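Long-range contacts in frutapin (Artocarpus altilis, PDB 5TQZ), which probably binds carbohydrates, as a breadfruit lectin of the jacalin-related family, crystallised here as a four-chain assembly with a bound glucose: residues S33-I38 against L61-V66; V96-K101 against E115-Y120. All coordinates share one frame; numbering follows the deposited sequence.

Contact 1 (S33-I38 against L61-V66); sequences SYKEAI and LPYTNV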
loop_
_atom_site.group_PDB
_atom_site.type_symbol
_atom_site.label_atom_id
_atom_site.label_comp_id
_atom_site.label_asym_id
_atom_site.label_seq_id
_atom_site.Cartn_x
_atom_site.Cartn_y
_atom_site.Cartn_z
ATOM N N SER A 33 -30.287 -8.526 2.109
ATOM C CA SER A 33 -31.629 -8.942 2.536
ATOM C C SER A 33 -31.446 -9.386 3.992
ATOM O O SER A 33 -30.374 -9.700 4.415
ATOM C CB SER A 33 -32.277 -10.061 1.667
ATOM O OG SER A 33 -31.738 -11.343 1.905
ATOM N N TYR A 34 -32.529 -9.329 4.707
ATOM C CA TYR A 34 -32.544 -9.542 6.135
ATOM C C TYR A 34 -33.859 -9.837 6.715
ATOM O O TYR A 34 -34.929 -9.313 6.268
ATOM C CB TYR A 34 -31.988 -8.265 6.914
ATOM C CG TYR A 34 -32.909 -7.064 6.977
ATOM C CD1 TYR A 34 -33.981 -7.005 7.921
ATOM C CD2 TYR A 34 -32.898 -6.085 5.997
ATOM C CE1 TYR A 34 -34.851 -5.952 7.986
ATOM C CE2 TYR A 34 -33.822 -5.077 6.054
ATOM C CZ TYR A 34 -34.777 -4.976 7.004
ATOM O OH TYR A 34 -35.787 -3.990 7.079
ATOM N N LYS A 35 -33.784 -10.533 7.860
ATOM C CA LYS A 35 -34.938 -10.678 8.740
ATOM C C LYS A 35 -34.322 -10.943 10.111
ATOM O O LYS A 35 -33.774 -10.021 10.694
ATOM C CB LYS A 35 -35.855 -11.797 8.119
ATOM C CG LYS A 35 -37.157 -12.098 8.794
ATOM C CD LYS A 35 -37.939 -10.860 9.110
ATOM C CE LYS A 35 -39.108 -11.252 9.945
ATOM N NZ LYS A 35 -40.212 -10.263 10.091
ATOM N N GLU A 36 -34.302 -12.169 10.558
ATOM C CA GLU A 36 -33.580 -12.568 11.803
ATOM C C GLU A 36 -32.097 -12.483 11.645
ATOM O O GLU A 36 -31.456 -12.353 12.660
ATOM C CB GLU A 36 -33.855 -14.004 12.161
ATOM C CG GLU A 36 -35.276 -14.303 12.427
ATOM C CD GLU A 36 -36.126 -14.788 11.240
ATOM O OE1 GLU A 36 -35.813 -14.693 10.023
ATOM O OE2 GLU A 36 -37.245 -15.191 11.618
ATOM N N ALA A 37 -31.570 -12.765 10.425
ATOM C CA ALA A 37 -30.204 -12.677 10.069
ATOM C C ALA A 37 -30.044 -11.974 8.733
ATOM O O ALA A 37 -31.105 -11.503 8.130
ATOM C CB ALA A 37 -29.652 -14.124 10.003
ATOM N N ILE A 38 -28.780 -11.852 8.286
ATOM C CA ILE A 38 -28.472 -11.421 6.894
ATOM C C ILE A 38 -28.574 -12.598 5.870
ATOM O O ILE A 38 -27.961 -13.639 6.067
ATOM C CB ILE A 38 -27.138 -10.736 6.812
ATOM C CG1 ILE A 38 -27.022 -9.509 7.755
ATOM C CG2 ILE A 38 -26.858 -10.266 5.403
ATOM C CD1 ILE A 38 -28.043 -8.408 7.498
ATOM N N LEU A 61 -34.352 -17.271 0.681
ATOM C CA LEU A 61 -35.294 -16.957 1.777
ATOM C C LEU A 61 -36.069 -15.665 1.485
ATOM O O LEU A 61 -35.489 -14.732 1.020
ATOM C CB LEU A 61 -34.566 -16.783 3.145
ATOM C CG LEU A 61 -33.720 -18.004 3.586
ATOM C CD1 LEU A 61 -33.190 -17.768 5.040
ATOM C CD2 LEU A 61 -34.533 -19.287 3.521
ATOM N N PRO A 62 -37.350 -15.613 1.873
ATOM C CA PRO A 62 -38.205 -14.419 1.676
ATOM C C PRO A 62 -37.957 -13.296 2.732
ATOM O O PRO A 62 -38.812 -13.030 3.664
ATOM C CB PRO A 62 -39.583 -15.032 1.903
ATOM C CG PRO A 62 -39.384 -16.186 2.883
ATOM C CD PRO A 62 -37.933 -16.472 2.919
ATOM N N TYR A 63 -36.788 -12.681 2.592
ATOM C CA TYR A 63 -36.268 -11.594 3.509
ATOM C C TYR A 63 -36.613 -10.166 2.911
ATOM O O TYR A 63 -36.913 -10.109 1.799
ATOM C CB TYR A 63 -34.765 -11.807 3.687
ATOM C CG TYR A 63 -34.397 -12.844 4.732
ATOM C CD1 TYR A 63 -35.327 -13.790 5.180
ATOM C CD2 TYR A 63 -33.147 -12.957 5.158
ATOM C CE1 TYR A 63 -34.998 -14.731 6.170
ATOM C CE2 TYR A 63 -32.850 -13.828 6.165
ATOM C CZ TYR A 63 -33.767 -14.640 6.659
ATOM O OH TYR A 63 -33.366 -15.549 7.699
ATOM N N THR A 64 -36.448 -9.049 3.661
ATOM C CA THR A 64 -36.694 -7.727 3.153
ATOM C C THR A 64 -35.352 -7.287 2.446
ATOM O O THR A 64 -34.297 -7.361 2.997
ATOM C CB THR A 64 -36.892 -6.814 4.355
ATOM O OG1 THR A 64 -38.054 -7.279 5.011
ATOM C CG2 THR A 64 -36.966 -5.317 4.010
ATOM N N ASN A 65 -35.454 -6.772 1.220
ATOM C CA ASN A 65 -34.353 -6.282 0.460
ATOM C C ASN A 65 -34.146 -4.753 0.749
ATOM O O ASN A 65 -35.168 -3.975 0.883
ATOM C CB ASN A 65 -34.556 -6.506 -1.019
ATOM C CG ASN A 65 -34.718 -7.975 -1.449
ATOM O OD1 ASN A 65 -35.689 -8.315 -2.183
ATOM N ND2 ASN A 65 -33.790 -8.825 -1.075
ATOM N N VAL A 66 -32.870 -4.395 0.906
ATOM C CA VAL A 66 -32.590 -2.946 1.074
ATOM C C VAL A 66 -31.417 -2.660 0.114
ATOM O O VAL A 66 -30.643 -3.482 -0.159
ATOM C CB VAL A 66 -32.294 -2.615 2.502
ATOM C CG1 VAL A 66 -31.204 -3.474 2.981
ATOM C CG2 VAL A 66 -31.861 -1.124 2.658
HETATM O O HOH W 1 -33.164 -13.200 0.485
#
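Tyr63 packs against the turn that leaves Tyr34, and its ring can be followed outward atom by atom. CB starts beside the backbone of the other strand, 3.5 Å from Tyr34 N and as close to the hydroxyl of Ser33. Beyond it, CG and CD2 pass along the carbonyl carbon of Tyr34, while CD1 and CE1 meet Lys35 CB. The CB of Lys35 sits over one face, 3.6 Å from the centroid of the Tyr63 ring, a CH-pi contact; Leu61 CB covers the opposite face, which fixes the ring from two sides. Farther along the same side of the ring as CD2, CE2 comes within 3.5 Å of Ala37 O. CZ is near both Lys35 CB and Glu36 OE1, and the OH finally approaches the carboxylate of Glu36, whose plane is turned 48° from the ring.

Beyond Tyr63 the chains pair as strands. Tyr34 and Thr64 form an antiparallel hydrogen-bonded pair: Thr64 N to Tyr34 O measures 3.0 Å and is fairly straight, whereas the return bond from Tyr34 N to Thr64 O is more bent, at 137°. With CG turned between its own N and carbonyl carbon (chi1 74°), the Tyr34 ring runs alongside Thr64, whose CB lies over one face, 4.1 Å from the centroid, and whose CG2 touches the phenol oxygen.

On the face of the sheet that carries Ser33 and Asn65, Ser33 OG receives the backbone N-H of Ser40 and donates to a water that in turn donates to Leu61 O, tying in the inverse gamma turn centred on Pro62. This is the end of strand 26-34 meeting the start of edge strand 64-69, within one four-stranded antiparallel sheet of the jacalin-type beta-prism.

Contact 2 (V96-K101 against E115-Y120); sequences VVRSLK and EEDGTY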
loop_
_atom_site.group_PDB
_atom_site.type_symbol
_atom_site.label_atom_id
_atom_site.label_comp_id
_atom_site.label_asym_id
_atom_site.label_seq_id
_atom_site.Cartn_x
_atom_site.Cartn_y
_atom_site.Cartn_z
ATOM N N VAL A 96 -23.644 -17.314 12.090
ATOM C CA VAL A 96 -23.818 -16.573 10.857
ATOM C C VAL A 96 -23.791 -15.138 11.163
ATOM O O VAL A 96 -23.776 -14.810 12.336
ATOM C CB VAL A 96 -25.084 -16.934 10.181
ATOM C CG1 VAL A 96 -25.126 -18.477 9.961
ATOM C CG2 VAL A 96 -26.334 -16.459 10.919
ATOM N N VAL A 97 -23.915 -14.261 10.150
ATOM C CA VAL A 97 -23.963 -12.776 10.427
ATOM C C VAL A 97 -25.425 -12.540 10.654
ATOM O O VAL A 97 -26.247 -12.762 9.699
ATOM C CB VAL A 97 -23.381 -12.065 9.205
ATOM C CG1 VAL A 97 -23.523 -10.527 9.399
ATOM C CG2 VAL A 97 -21.950 -12.561 8.909
ATOM N N ARG A 98 -25.800 -12.213 11.868
ATOM C CA ARG A 98 -27.130 -11.797 12.275
ATOM C C ARG A 98 -27.612 -10.348 11.951
ATOM O O ARG A 98 -28.770 -10.129 11.760
ATOM C CB ARG A 98 -27.310 -12.040 13.742
ATOM C CG ARG A 98 -27.206 -13.528 14.165
ATOM C CD ARG A 98 -28.104 -14.518 13.545
ATOM N NE ARG A 98 -29.480 -14.204 13.892
ATOM C CZ ARG A 98 -30.100 -14.456 15.053
ATOM N NH1 ARG A 98 -29.550 -15.108 16.065
ATOM N NH2 ARG A 98 -31.301 -13.941 15.220
ATOM N N SER A 99 -26.647 -9.454 11.970
ATOM C CA SER A 99 -26.864 -8.050 11.769
ATOM C C SER A 99 -25.677 -7.477 11.080
ATOM O O SER A 99 -24.543 -7.901 11.327
ATOM C CB SER A 99 -26.998 -7.384 13.177
ATOM O OG SER A 99 -27.579 -6.080 12.951
ATOM N N LEU A 100 -25.911 -6.446 10.301
ATOM C CA LEU A 100 -24.932 -5.523 9.796
ATOM C C LEU A 100 -25.406 -4.064 9.949
ATOM O O LEU A 100 -26.608 -3.773 9.849
ATOM C CB LEU A 100 -24.709 -5.757 8.255
ATOM C CG LEU A 100 -23.806 -7.025 7.910
ATOM C CD1 LEU A 100 -23.876 -7.292 6.446
ATOM C CD2 LEU A 100 -22.468 -6.879 8.576
ATOM N N LYS A 101 -24.448 -3.206 9.993
ATOM C CA LYS A 101 -24.665 -1.773 10.194
ATOM C C LYS A 101 -23.469 -1.020 9.595
ATOM O O LYS A 101 -22.268 -1.323 10.007
ATOM C CB LYS A 101 -24.713 -1.465 11.689
ATOM C CG LYS A 101 -25.147 -0.019 11.913
ATOM C CD LYS A 101 -25.230 0.158 13.425
ATOM C CE LYS A 101 -25.497 1.536 13.751
ATOM N NZ LYS A 101 -25.681 1.589 15.183
ATOM N N GLU A 115 -31.032 -8.955 13.165
ATOM C CA GLU A 115 -31.132 -8.907 14.631
ATOM C C GLU A 115 -29.765 -8.896 15.338
ATOM O O GLU A 115 -28.837 -9.725 14.998
ATOM C CB GLU A 115 -31.922 -9.975 15.128
ATOM C CG GLU A 115 -33.466 -9.864 14.787
ATOM C CD GLU A 115 -34.282 -11.145 15.101
ATOM O OE1 GLU A 115 -33.561 -12.058 15.594
ATOM O OE2 GLU A 115 -35.521 -11.291 14.751
ATOM N N GLU A 116 -29.785 -8.059 16.372
ATOM C CA GLU A 116 -28.586 -7.754 17.050
ATOM C C GLU A 116 -28.300 -8.836 18.129
ATOM O O GLU A 116 -28.209 -8.540 19.310
ATOM C CB GLU A 116 -28.503 -6.238 17.607
ATOM C CG GLU A 116 -28.535 -5.252 16.486
ATOM C CD GLU A 116 -28.156 -3.823 16.869
ATOM O OE1 GLU A 116 -28.601 -3.401 17.963
ATOM O OE2 GLU A 116 -27.427 -3.190 16.109
ATOM N N ASP A 117 -28.183 -10.100 17.765
ATOM C CA ASP A 117 -27.957 -11.154 18.708
ATOM C C ASP A 117 -26.614 -11.754 18.552
ATOM O O ASP A 117 -26.181 -12.002 17.425
ATOM C CB ASP A 117 -29.011 -12.254 18.370
ATOM C CG ASP A 117 -30.505 -11.822 18.691
ATOM O OD1 ASP A 117 -30.878 -10.834 19.435
ATOM O OD2 ASP A 117 -31.364 -12.621 18.243
ATOM N N GLY A 118 -25.983 -12.019 19.710
ATOM C CA GLY A 118 -24.720 -12.729 19.825
ATOM C C GLY A 118 -23.538 -11.811 20.028
ATOM O O GLY A 118 -23.651 -10.879 20.794
ATOM N N THR A 119 -22.445 -12.089 19.272
ATOM C CA THR A 119 -21.083 -11.494 19.458
ATOM C C THR A 119 -20.895 -10.285 18.507
ATOM O O THR A 119 -21.187 -10.462 17.338
ATOM C CB THR A 119 -19.978 -12.563 19.177
ATOM O OG1 THR A 119 -20.207 -13.715 20.016
ATOM C CG2 THR A 119 -18.583 -12.034 19.516
ATOM N N TYR A 120 -20.609 -9.126 19.085
ATOM C CA TYR A 120 -20.404 -7.876 18.375
ATOM C C TYR A 120 -19.145 -7.945 17.583
ATOM O O TYR A 120 -18.107 -8.559 18.013
ATOM C CB TYR A 120 -20.358 -6.814 19.414
ATOM C CG TYR A 120 -20.420 -5.356 18.902
ATOM C CD1 TYR A 120 -21.331 -4.933 17.891
ATOM C CD2 TYR A 120 -19.448 -4.368 19.405
ATOM C CE1 TYR A 120 -21.318 -3.637 17.479
ATOM C CE2 TYR A 120 -19.515 -3.151 18.957
ATOM C CZ TYR A 120 -20.363 -2.802 18.032
ATOM O OH TYR A 120 -20.418 -1.518 17.643
HETATM O O HOH W 2 -25.786 -4.319 13.991
#
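Arg98 and Glu115 meet through both backbone and side chain, and the tight half of the contact gathers round them. Glu115 N donates to Arg98 O at 2.9 Å, a bent bond (133° at the hydrogen) whose donor stands above the carbonyl plane. Arg98 CB also presses to 3.0 Å from Glu115 O. The arginine chain bends at both chi2 and chi3, near -60° each, folding the guanidinium back over the 115-117 turn. There NH2 makes salt bridges to two carboxylates: Glu115 OE1, near the guanidinium plane at 3.0 Å, and Asp117 OD2 at 3.3 Å, where the hydrogen bond is weak. Asp117 also lays its CB over one face of the guanidinium, with its carboxylate plane turned 81° from that group. Glu36 O takes the N-H of NE, so the group is held from a further side.

The other half is looser and wetter. Ser99 packs its CB against Glu115 O at 3.5 Å, but its OG meets Glu116 mainly through water, which donates to Ser99 OG and to Glu116 OE2, at 2.7 and 2.9 Å; the hydroxyl itself is bonded to Tyr113 O. Glu116 is exposed, at the centre of an inverse gamma turn, and Lys101 NZ remains 5.2 Å from its OE2.

Arg98 and Ser99 together face Tyr83 as a classic beta bulge in strand 95-104. This strand lies between 109-114 and 77-87, and the 115-118 loop passes the bulge on its way from edge strand 109-114 to the opposite edge, 119-125, where Thr119 and Tyr120 pack on Tyr120 of a second subunit.

Contacts 1 and 2 follow one another along the chain, yet their centres lie only 13 Å apart, because the turn at 35-38 leans on strand 95-104. The join has one backbone-to-backbone link: Ile38 N lies 3.0 Å from Val97 O, a probable hydrogen bond between two different sheets of the prism. Two residues back, Glu36 presents its carbonyl oxygen to contact 2 and also packs on Glu115, so the turn over Tyr63 and the arginine-carboxylate cluster share a border. A bound glucose lies about 8 Å from the side chain of Ala37 and about 10 Å from that of Arg98, so these two side chains stand off from the sugar rather than touch it.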